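Local coordinates for gingipain R2 Pro-Domain (Porphyromonas gingivalis, PDB 4IEF), which probably holds the Arg-specific cysteine protease gingipain R2 inactive as its N-terminal prodomain until the zymogen is processed, at residues Thr38-Ser43 and Ala47-Phe52; Gly62-Pro67 and Lys126-Glu131. One frame throughout, in Å; residues are numbered along the deposited sequence.

Contact 1 of 2, residues Thr38-Ser43 and Ala47-Phe52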
ATOM      1  N   THR A  38      -1.825 -30.735  -0.203  1.00 29.30           N
ATOM      2  CA  THR A  38      -0.952 -30.883   0.966  1.00 28.52           C
ATOM      3  C   THR A  38      -1.701 -31.708   2.021  1.00 31.25           C
ATOM      4  O   THR A  38      -2.801 -31.337   2.438  1.00 30.71           O
ATOM      5  CB  THR A  38      -0.516 -29.494   1.484  1.00 37.44           C
ATOM      6  OG1 THR A  38       0.040 -28.745   0.404  1.00 44.18           O
ATOM      7  CG2 THR A  38       0.494 -29.572   2.625  1.00 35.80           C
ATOM      8  N   GLY A  39      -1.105 -32.824   2.416  1.00 27.69           N
ATOM      9  CA  GLY A  39      -1.659 -33.711   3.430  1.00 27.11           C
ATOM     10  C   GLY A  39      -1.533 -33.117   4.820  1.00 29.99           C
ATOM     11  O   GLY A  39      -0.442 -32.706   5.224  1.00 28.58           O
ATOM     12  N   VAL A  40      -2.653 -33.038   5.548  1.00 25.97           N
ATOM     13  CA  VAL A  40      -2.686 -32.499   6.910  1.00 24.86           C
ATOM     14  C   VAL A  40      -3.375 -33.507   7.853  1.00 28.94           C
ATOM     15  O   VAL A  40      -4.233 -34.282   7.426  1.00 28.03           O
ATOM     16  CB  VAL A  40      -3.332 -31.084   7.017  1.00 28.23           C
ATOM     17  CG1 VAL A  40      -2.506 -30.021   6.301  1.00 27.41           C
ATOM     18  CG2 VAL A  40      -4.770 -31.073   6.521  1.00 28.25           C
ATOM     19  N   GLN A  41      -3.015 -33.434   9.137  1.00 26.42           N
ATOM     20  CA  GLN A  41      -3.539 -34.265  10.210  1.00 27.70           C
ATOM     21  C   GLN A  41      -4.898 -33.771  10.679  1.00 31.95           C
ATOM     22  O   GLN A  41      -5.021 -32.619  11.098  1.00 30.75           O
ATOM     23  CB  GLN A  41      -2.553 -34.282  11.397  1.00 28.93           C
ATOM     24  CG  GLN A  41      -2.852 -35.369  12.429  1.00 43.03           C
ATOM     25  CD  GLN A  41      -1.708 -35.597  13.380  1.00 65.01           C
ATOM     26  OE1 GLN A  41      -1.193 -34.671  14.021  1.00 63.20           O
ATOM     27  NE2 GLN A  41      -1.306 -36.848  13.521  1.00 54.37           N
ATOM     28  N   THR A  42      -5.917 -34.643  10.618  1.00 29.13           N
ATOM     29  CA  THR A  42      -7.241 -34.267  11.119  1.00 28.86           C
ATOM     30  C   THR A  42      -7.836 -35.425  11.932  1.00 34.49           C
ATOM     31  O   THR A  42      -7.314 -36.538  11.892  1.00 34.72           O
ATOM     32  CB  THR A  42      -8.202 -33.806   9.993  1.00 29.70           C
ATOM     33  OG1 THR A  42      -8.747 -34.926   9.302  1.00 33.06           O
ATOM     34  CG2 THR A  42      -7.579 -32.823   9.012  1.00 25.25           C
ATOM     35  N   SER A  43      -8.950 -35.157  12.638  1.00 32.19           N
ATOM     36  CA  SER A  43      -9.703 -36.136  13.430  1.00 33.52           C
ATOM     37  C   SER A  43     -10.276 -37.255  12.553  1.00 39.46           C
ATOM     38  O   SER A  43     -10.473 -38.365  13.046  1.00 41.91           O
ATOM     39  CB  SER A  43     -10.834 -35.447  14.186  1.00 37.53           C
ATOM     40  OG  SER A  43     -11.702 -34.750  13.305  1.00 44.69           O
ATOM     41  N   ALA A  47      -6.251 -35.434   5.581  1.00 28.81           N
ATOM     42  CA  ALA A  47      -7.066 -34.622   4.692  1.00 28.34           C
ATOM     43  C   ALA A  47      -6.160 -33.800   3.777  1.00 32.95           C
ATOM     44  O   ALA A  47      -4.979 -33.622   4.084  1.00 32.25           O
ATOM     45  CB  ALA A  47      -7.983 -33.724   5.500  1.00 28.56           C
ATOM     46  N   GLN A  48      -6.699 -33.318   2.651  1.00 30.36           N
ATOM     47  CA  GLN A  48      -5.920 -32.572   1.665  1.00 30.03           C
ATOM     48  C   GLN A  48      -6.252 -31.089   1.644  1.00 33.30           C
ATOM     49  O   GLN A  48      -7.425 -30.713   1.600  1.00 33.51           O
ATOM     50  CB  GLN A  48      -6.125 -33.163   0.252  1.00 31.71           C
ATOM     51  CG  GLN A  48      -5.719 -34.636   0.096  1.00 29.37           C
ATOM     52  CD  GLN A  48      -4.273 -34.922   0.437  1.00 40.33           C
ATOM     53  OE1 GLN A  48      -3.358 -34.183   0.063  1.00 35.24           O
ATOM     54  NE2 GLN A  48      -4.033 -36.008   1.159  1.00 31.56           N
ATOM     55  N   VAL A  49      -5.204 -30.250   1.669  1.00 29.22           N
ATOM     56  CA  VAL A  49      -5.326 -28.799   1.556  1.00 28.38           C
ATOM     57  C   VAL A  49      -5.003 -28.465   0.085  1.00 32.19           C
ATOM     58  O   VAL A  49      -3.846 -28.588  -0.327  1.00 31.62           O
ATOM     59  CB  VAL A  49      -4.458 -27.985   2.564  1.00 31.46           C
ATOM     60  CG1 VAL A  49      -4.523 -26.485   2.270  1.00 30.11           C
ATOM     61  CG2 VAL A  49      -4.871 -28.258   3.999  1.00 31.19           C
ATOM     62  N   PRO A  50      -6.009 -28.098  -0.732  1.00 29.11           N
ATOM     63  CA  PRO A  50      -5.720 -27.778  -2.138  1.00 29.42           C
ATOM     64  C   PRO A  50      -5.090 -26.394  -2.298  1.00 31.41           C
ATOM     65  O   PRO A  50      -5.433 -25.472  -1.565  1.00 28.51           O
ATOM     66  CB  PRO A  50      -7.098 -27.840  -2.815  1.00 31.13           C
ATOM     67  CG  PRO A  50      -8.081 -28.241  -1.738  1.00 35.14           C
ATOM     68  CD  PRO A  50      -7.443 -27.929  -0.431  1.00 30.31           C
ATOM     69  N   THR A  51      -4.144 -26.269  -3.248  1.00 28.17           N
ATOM     70  CA  THR A  51      -3.462 -25.019  -3.595  1.00 27.40           C
ATOM     71  C   THR A  51      -3.279 -24.931  -5.098  1.00 31.13           C
ATOM     72  O   THR A  51      -3.023 -25.948  -5.739  1.00 31.84           O
ATOM     73  CB  THR A  51      -2.090 -24.870  -2.892  1.00 33.45           C
ATOM     74  OG1 THR A  51      -1.308 -26.048  -3.083  1.00 35.93           O
ATOM     75  CG2 THR A  51      -2.204 -24.533  -1.414  1.00 30.36           C
ATOM     76  N   PHE A  52      -3.410 -23.719  -5.665  1.00 25.64           N
ATOM     77  CA  PHE A  52      -3.176 -23.460  -7.085  1.00 24.94           C
ATOM     78  C   PHE A  52      -2.693 -22.022  -7.244  1.00 30.54           C
ATOM     79  O   PHE A  52      -2.921 -21.201  -6.351  1.00 30.27           O
ATOM     80  CB  PHE A  52      -4.410 -23.772  -7.968  1.00 25.85           C
ATOM     81  CG  PHE A  52      -5.681 -22.977  -7.739  1.00 25.44           C
ATOM     82  CD1 PHE A  52      -5.871 -21.740  -8.351  1.00 25.78           C
ATOM     83  CD2 PHE A  52      -6.727 -23.510  -6.991  1.00 26.07           C
ATOM     84  CE1 PHE A  52      -7.061 -21.023  -8.172  1.00 25.58           C
ATOM     85  CE2 PHE A  52      -7.917 -22.788  -6.810  1.00 27.60           C
ATOM     86  CZ  PHE A  52      -8.069 -21.545  -7.392  1.00 24.45           C
TER
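Thr38 and Val49 form a hydrogen-bonded antiparallel pair: Thr38 N donates to Val49 O over 3.0 Å, and Val49 N returns a bond to Thr38 O over 2.7 Å. The N-to-C directions of the short strands 38-42 and 47-51 make an angle of 137°. Gly39 comes next, in a non-hydrogen-bonded pair with Gln48. Its CA lies 3.4 Å from Ala47 O in a CA-H...O contact, while the Gln48 chain, bent at chi2 (-58°), folds its amide back over the glycine, with NE2 4.0 Å from Gly39 CA. Val40 forms the next hydrogen-bonded pair with Ala47: Val40 N donates to Ala47 O over 2.8 Å, and Ala47 N returns a bond to Val40 O. On the sheet face shared by Thr38, Val40, Ala47 and Val49, the two valine side chains cross at about a right angle, Val40 CG1 meeting Val49 CG2 at 3.7 Å. Further on, Thr42 sets its methyl CG2 3.6 Å from Ala47 CB; its hydroxyl is engaged instead with Gly45 O and Tyr118 OH. Apolar side chains of another protein chain pack on Thr38 and Val49. Hydrogen-bonded pairs alternating with a non-hydrogen-bonded one, on strands 36-42 and 45-51 that follow each other directly in the chain across a two-residue connection, identify an antiparallel beta hairpin.

Contact 2 of 2, residues Gly62-Pro67 and Lys126-Glu131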
ATOM      1  N   GLY A  62     -14.741 -24.496   9.225  1.00 29.02           N
ATOM      2  CA  GLY A  62     -15.415 -25.789   9.296  1.00 28.77           C
ATOM      3  C   GLY A  62     -15.956 -26.316   7.983  1.00 33.20           C
ATOM      4  O   GLY A  62     -16.443 -27.454   7.938  1.00 34.15           O
ATOM      5  N   THR A  63     -15.917 -25.486   6.917  1.00 28.58           N
ATOM      6  CA  THR A  63     -16.368 -25.855   5.567  1.00 28.60           C
ATOM      7  C   THR A  63     -15.127 -26.253   4.736  1.00 32.96           C
ATOM      8  O   THR A  63     -14.018 -25.831   5.088  1.00 31.89           O
ATOM      9  CB  THR A  63     -17.188 -24.725   4.898  1.00 37.62           C
ATOM     10  OG1 THR A  63     -16.332 -23.658   4.485  1.00 39.23           O
ATOM     11  CG2 THR A  63     -18.355 -24.224   5.761  1.00 34.57           C
ATOM     12  N   PRO A  64     -15.262 -27.023   3.629  1.00 30.46           N
ATOM     13  CA  PRO A  64     -14.055 -27.453   2.895  1.00 30.09           C
ATOM     14  C   PRO A  64     -13.183 -26.309   2.368  1.00 32.15           C
ATOM     15  O   PRO A  64     -13.719 -25.301   1.919  1.00 31.48           O
ATOM     16  CB  PRO A  64     -14.619 -28.290   1.741  1.00 32.74           C
ATOM     17  CG  PRO A  64     -15.957 -28.750   2.218  1.00 38.14           C
ATOM     18  CD  PRO A  64     -16.484 -27.632   3.059  1.00 33.10           C
ATOM     19  N   ILE A  65     -11.835 -26.465   2.454  1.00 28.01           N
ATOM     20  CA  ILE A  65     -10.874 -25.487   1.916  1.00 26.66           C
ATOM     21  C   ILE A  65     -10.954 -25.610   0.405  1.00 30.97           C
ATOM     22  O   ILE A  65     -10.506 -26.603  -0.166  1.00 29.21           O
ATOM     23  CB  ILE A  65      -9.421 -25.655   2.446  1.00 28.75           C
ATOM     24  CG1 ILE A  65      -9.358 -25.416   3.971  1.00 27.51           C
ATOM     25  CG2 ILE A  65      -8.428 -24.722   1.686  1.00 28.61           C
ATOM     26  CD1 ILE A  65      -8.089 -25.885   4.654  1.00 22.87           C
ATOM     27  N   LEU A  66     -11.626 -24.653  -0.224  1.00 29.69           N
ATOM     28  CA  LEU A  66     -11.810 -24.658  -1.664  1.00 29.39           C
ATOM     29  C   LEU A  66     -11.380 -23.295  -2.203  1.00 31.38           C
ATOM     30  O   LEU A  66     -12.208 -22.384  -2.337  1.00 29.99           O
ATOM     31  CB  LEU A  66     -13.261 -25.029  -2.023  1.00 30.03           C
ATOM     32  CG  LEU A  66     -13.721 -26.426  -1.523  1.00 35.11           C
ATOM     33  CD1 LEU A  66     -15.228 -26.517  -1.412  1.00 35.80           C
ATOM     34  CD2 LEU A  66     -13.113 -27.559  -2.358  1.00 36.81           C
ATOM     35  N   PRO A  67     -10.050 -23.145  -2.464  1.00 26.17           N
ATOM     36  CA  PRO A  67      -9.516 -21.850  -2.917  1.00 25.18           C
ATOM     37  C   PRO A  67     -10.186 -21.285  -4.155  1.00 29.47           C
ATOM     38  O   PRO A  67     -10.645 -22.026  -5.019  1.00 30.49           O
ATOM     39  CB  PRO A  67      -8.041 -22.146  -3.198  1.00 26.76           C
ATOM     40  CG  PRO A  67      -7.726 -23.296  -2.340  1.00 30.74           C
ATOM     41  CD  PRO A  67      -8.965 -24.135  -2.309  1.00 26.96           C
ATOM     42  N   LYS A 126     -24.316 -32.296  -0.813  1.00 42.51           N
ATOM     43  CA  LYS A 126     -24.337 -31.277  -1.869  1.00 41.70           C
ATOM     44  C   LYS A 126     -22.909 -30.781  -2.146  1.00 43.53           C
ATOM     45  O   LYS A 126     -22.018 -30.986  -1.313  1.00 41.92           O
ATOM     46  CB  LYS A 126     -25.271 -30.096  -1.512  1.00 44.19           C
ATOM     47  CG  LYS A 126     -24.785 -29.192  -0.382  1.00 57.13           C
ATOM     48  CD  LYS A 126     -25.524 -27.863  -0.397  1.00 68.24           C
ATOM     49  CE  LYS A 126     -24.721 -26.759   0.237  1.00 79.17           C
ATOM     50  NZ  LYS A 126     -25.422 -25.453   0.154  1.00 90.36           N
ATOM     51  N   PHE A 127     -22.700 -30.106  -3.299  1.00 38.06           N
ATOM     52  CA  PHE A 127     -21.391 -29.566  -3.659  1.00 35.12           C
ATOM     53  C   PHE A 127     -21.216 -28.164  -3.112  1.00 40.12           C
ATOM     54  O   PHE A 127     -22.068 -27.296  -3.319  1.00 41.13           O
ATOM     55  CB  PHE A 127     -21.162 -29.597  -5.174  1.00 35.70           C
ATOM     56  CG  PHE A 127     -20.721 -30.957  -5.656  1.00 35.89           C
ATOM     57  CD1 PHE A 127     -21.656 -31.909  -6.049  1.00 39.58           C
ATOM     58  CD2 PHE A 127     -19.374 -31.297  -5.692  1.00 35.66           C
ATOM     59  CE1 PHE A 127     -21.248 -33.172  -6.485  1.00 40.25           C
ATOM     60  CE2 PHE A 127     -18.968 -32.559  -6.121  1.00 38.79           C
ATOM     61  CZ  PHE A 127     -19.906 -33.488  -6.519  1.00 38.06           C
ATOM     62  N   PHE A 128     -20.111 -27.966  -2.378  1.00 35.17           N
ATOM     63  CA  PHE A 128     -19.719 -26.694  -1.780  1.00 33.98           C
ATOM     64  C   PHE A 128     -18.645 -26.022  -2.652  1.00 34.31           C
ATOM     65  O   PHE A 128     -17.812 -26.743  -3.201  1.00 31.69           O
ATOM     66  CB  PHE A 128     -19.191 -26.909  -0.351  1.00 35.76           C
ATOM     67  CG  PHE A 128     -20.252 -27.258   0.668  1.00 38.32           C
ATOM     68  CD1 PHE A 128     -20.801 -26.279   1.488  1.00 42.62           C
ATOM     69  CD2 PHE A 128     -20.686 -28.570   0.825  1.00 41.17           C
ATOM     70  CE1 PHE A 128     -21.772 -26.602   2.442  1.00 44.52           C
ATOM     71  CE2 PHE A 128     -21.660 -28.893   1.778  1.00 45.12           C
ATOM     72  CZ  PHE A 128     -22.190 -27.908   2.586  1.00 43.45           C
ATOM     73  N   PRO A 129     -18.629 -24.673  -2.818  1.00 29.85           N
ATOM     74  CA  PRO A 129     -19.549 -23.665  -2.252  1.00 29.31           C
ATOM     75  C   PRO A 129     -20.921 -23.635  -2.945  1.00 35.30           C
ATOM     76  O   PRO A 129     -21.882 -23.121  -2.371  1.00 36.17           O
ATOM     77  CB  PRO A 129     -18.781 -22.351  -2.455  1.00 30.46           C
ATOM     78  CG  PRO A 129     -17.959 -22.586  -3.700  1.00 34.99           C
ATOM     79  CD  PRO A 129     -17.575 -24.044  -3.648  1.00 30.65           C
ATOM     80  N   GLY A 130     -21.002 -24.200  -4.149  1.00 33.06           N
ATOM     81  CA  GLY A 130     -22.226 -24.267  -4.943  1.00 34.26           C
ATOM     82  C   GLY A 130     -22.101 -23.606  -6.298  1.00 40.86           C
ATOM     83  O   GLY A 130     -22.406 -24.224  -7.318  1.00 42.84           O
ATOM     84  N   GLU A 131     -21.658 -22.335  -6.315  1.00 37.57           N
ATOM     85  CA  GLU A 131     -21.452 -21.540  -7.532  1.00 37.08           C
ATOM     86  C   GLU A 131     -19.984 -21.605  -7.949  1.00 37.64           C
ATOM     87  O   GLU A 131     -19.100 -21.517  -7.096  1.00 36.99           O
ATOM     88  CB  GLU A 131     -21.871 -20.061  -7.328  1.00 38.73           C
ATOM     89  CG  GLU A 131     -23.278 -19.785  -6.812  1.00 52.15           C
ATOM     90  CD  GLU A 131     -24.471 -20.357  -7.553  1.00 80.08           C
ATOM     91  OE1 GLU A 131     -25.389 -20.881  -6.879  1.00 72.52           O
ATOM     92  OE2 GLU A 131     -24.527 -20.225  -8.797  1.00 79.59           O
TER
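Leu66 and Phe128 make the nearest approach between the two loops, where methyl CD1 of Leu66 lies 3.2 Å from Phe128 O and 4.1 Å from Phe128 CB. The same methyl reaches Pro129 CD at 4.1 Å, so one branch of the leucine touches both residues flanking the cis peptide bond. Its placement follows from CG standing anti to the carbonyl carbon (chi1 -60°) with an extended chi2 of 158°. Alongside, Pro64 brings CD to 4.4 Å from Phe128 CB and approaches the phenyl ring obliquely. Within its own segment, Lys126 CE lies 3.6 Å above one face of the Phe128 ring, displaced toward the rim. One shell further out, Tyr156 of strand 144-157 touches both Pro64 and Leu66 and is joined to Phe128 through the backbone, and Leu163 packs on Leu66. Ser59 OG accepts the backbone N-H of Leu66, which ties down the first loop, while Gln155 bonds to Gly130 N through OE1 and to Glu131 O through NE2, holding the backbone just after Pro129. Between the loops no hydrogen bond forms, and only 158 Å² is buried in total. Such chemistry implies van der Waals packing, mostly between hydrocarbon groups with one methyl against a backbone carbonyl oxygen, whose position is probably governed by the hydrogen bonds and packing that hold each loop to its surroundings.

Overall arrangement
Contact 1 lies farther out, its centre about 19 Å from the centre of the chain, against about 11 Å for contact 2, yet each mixes buried with exposed residues. Their chemistry diverges with their place in the fold: the hairpin of 38-43 and 47-52 joins neighbours in sequence through four backbone hydrogen bonds, whereas 62-67 and 126-131, 59 residues apart, meet through van der Waals packing, without a hydrogen bond. The contact centres are about 14 Å apart, and the two touch directly, since Pro50 CG comes within 3.3 Å of Ile65 O and Val49 CG2 within 4.1 Å of Ile65 CD1. Strand 144-157 serves both, through Leu154 on Pro50 and Tyr156 on Leu66.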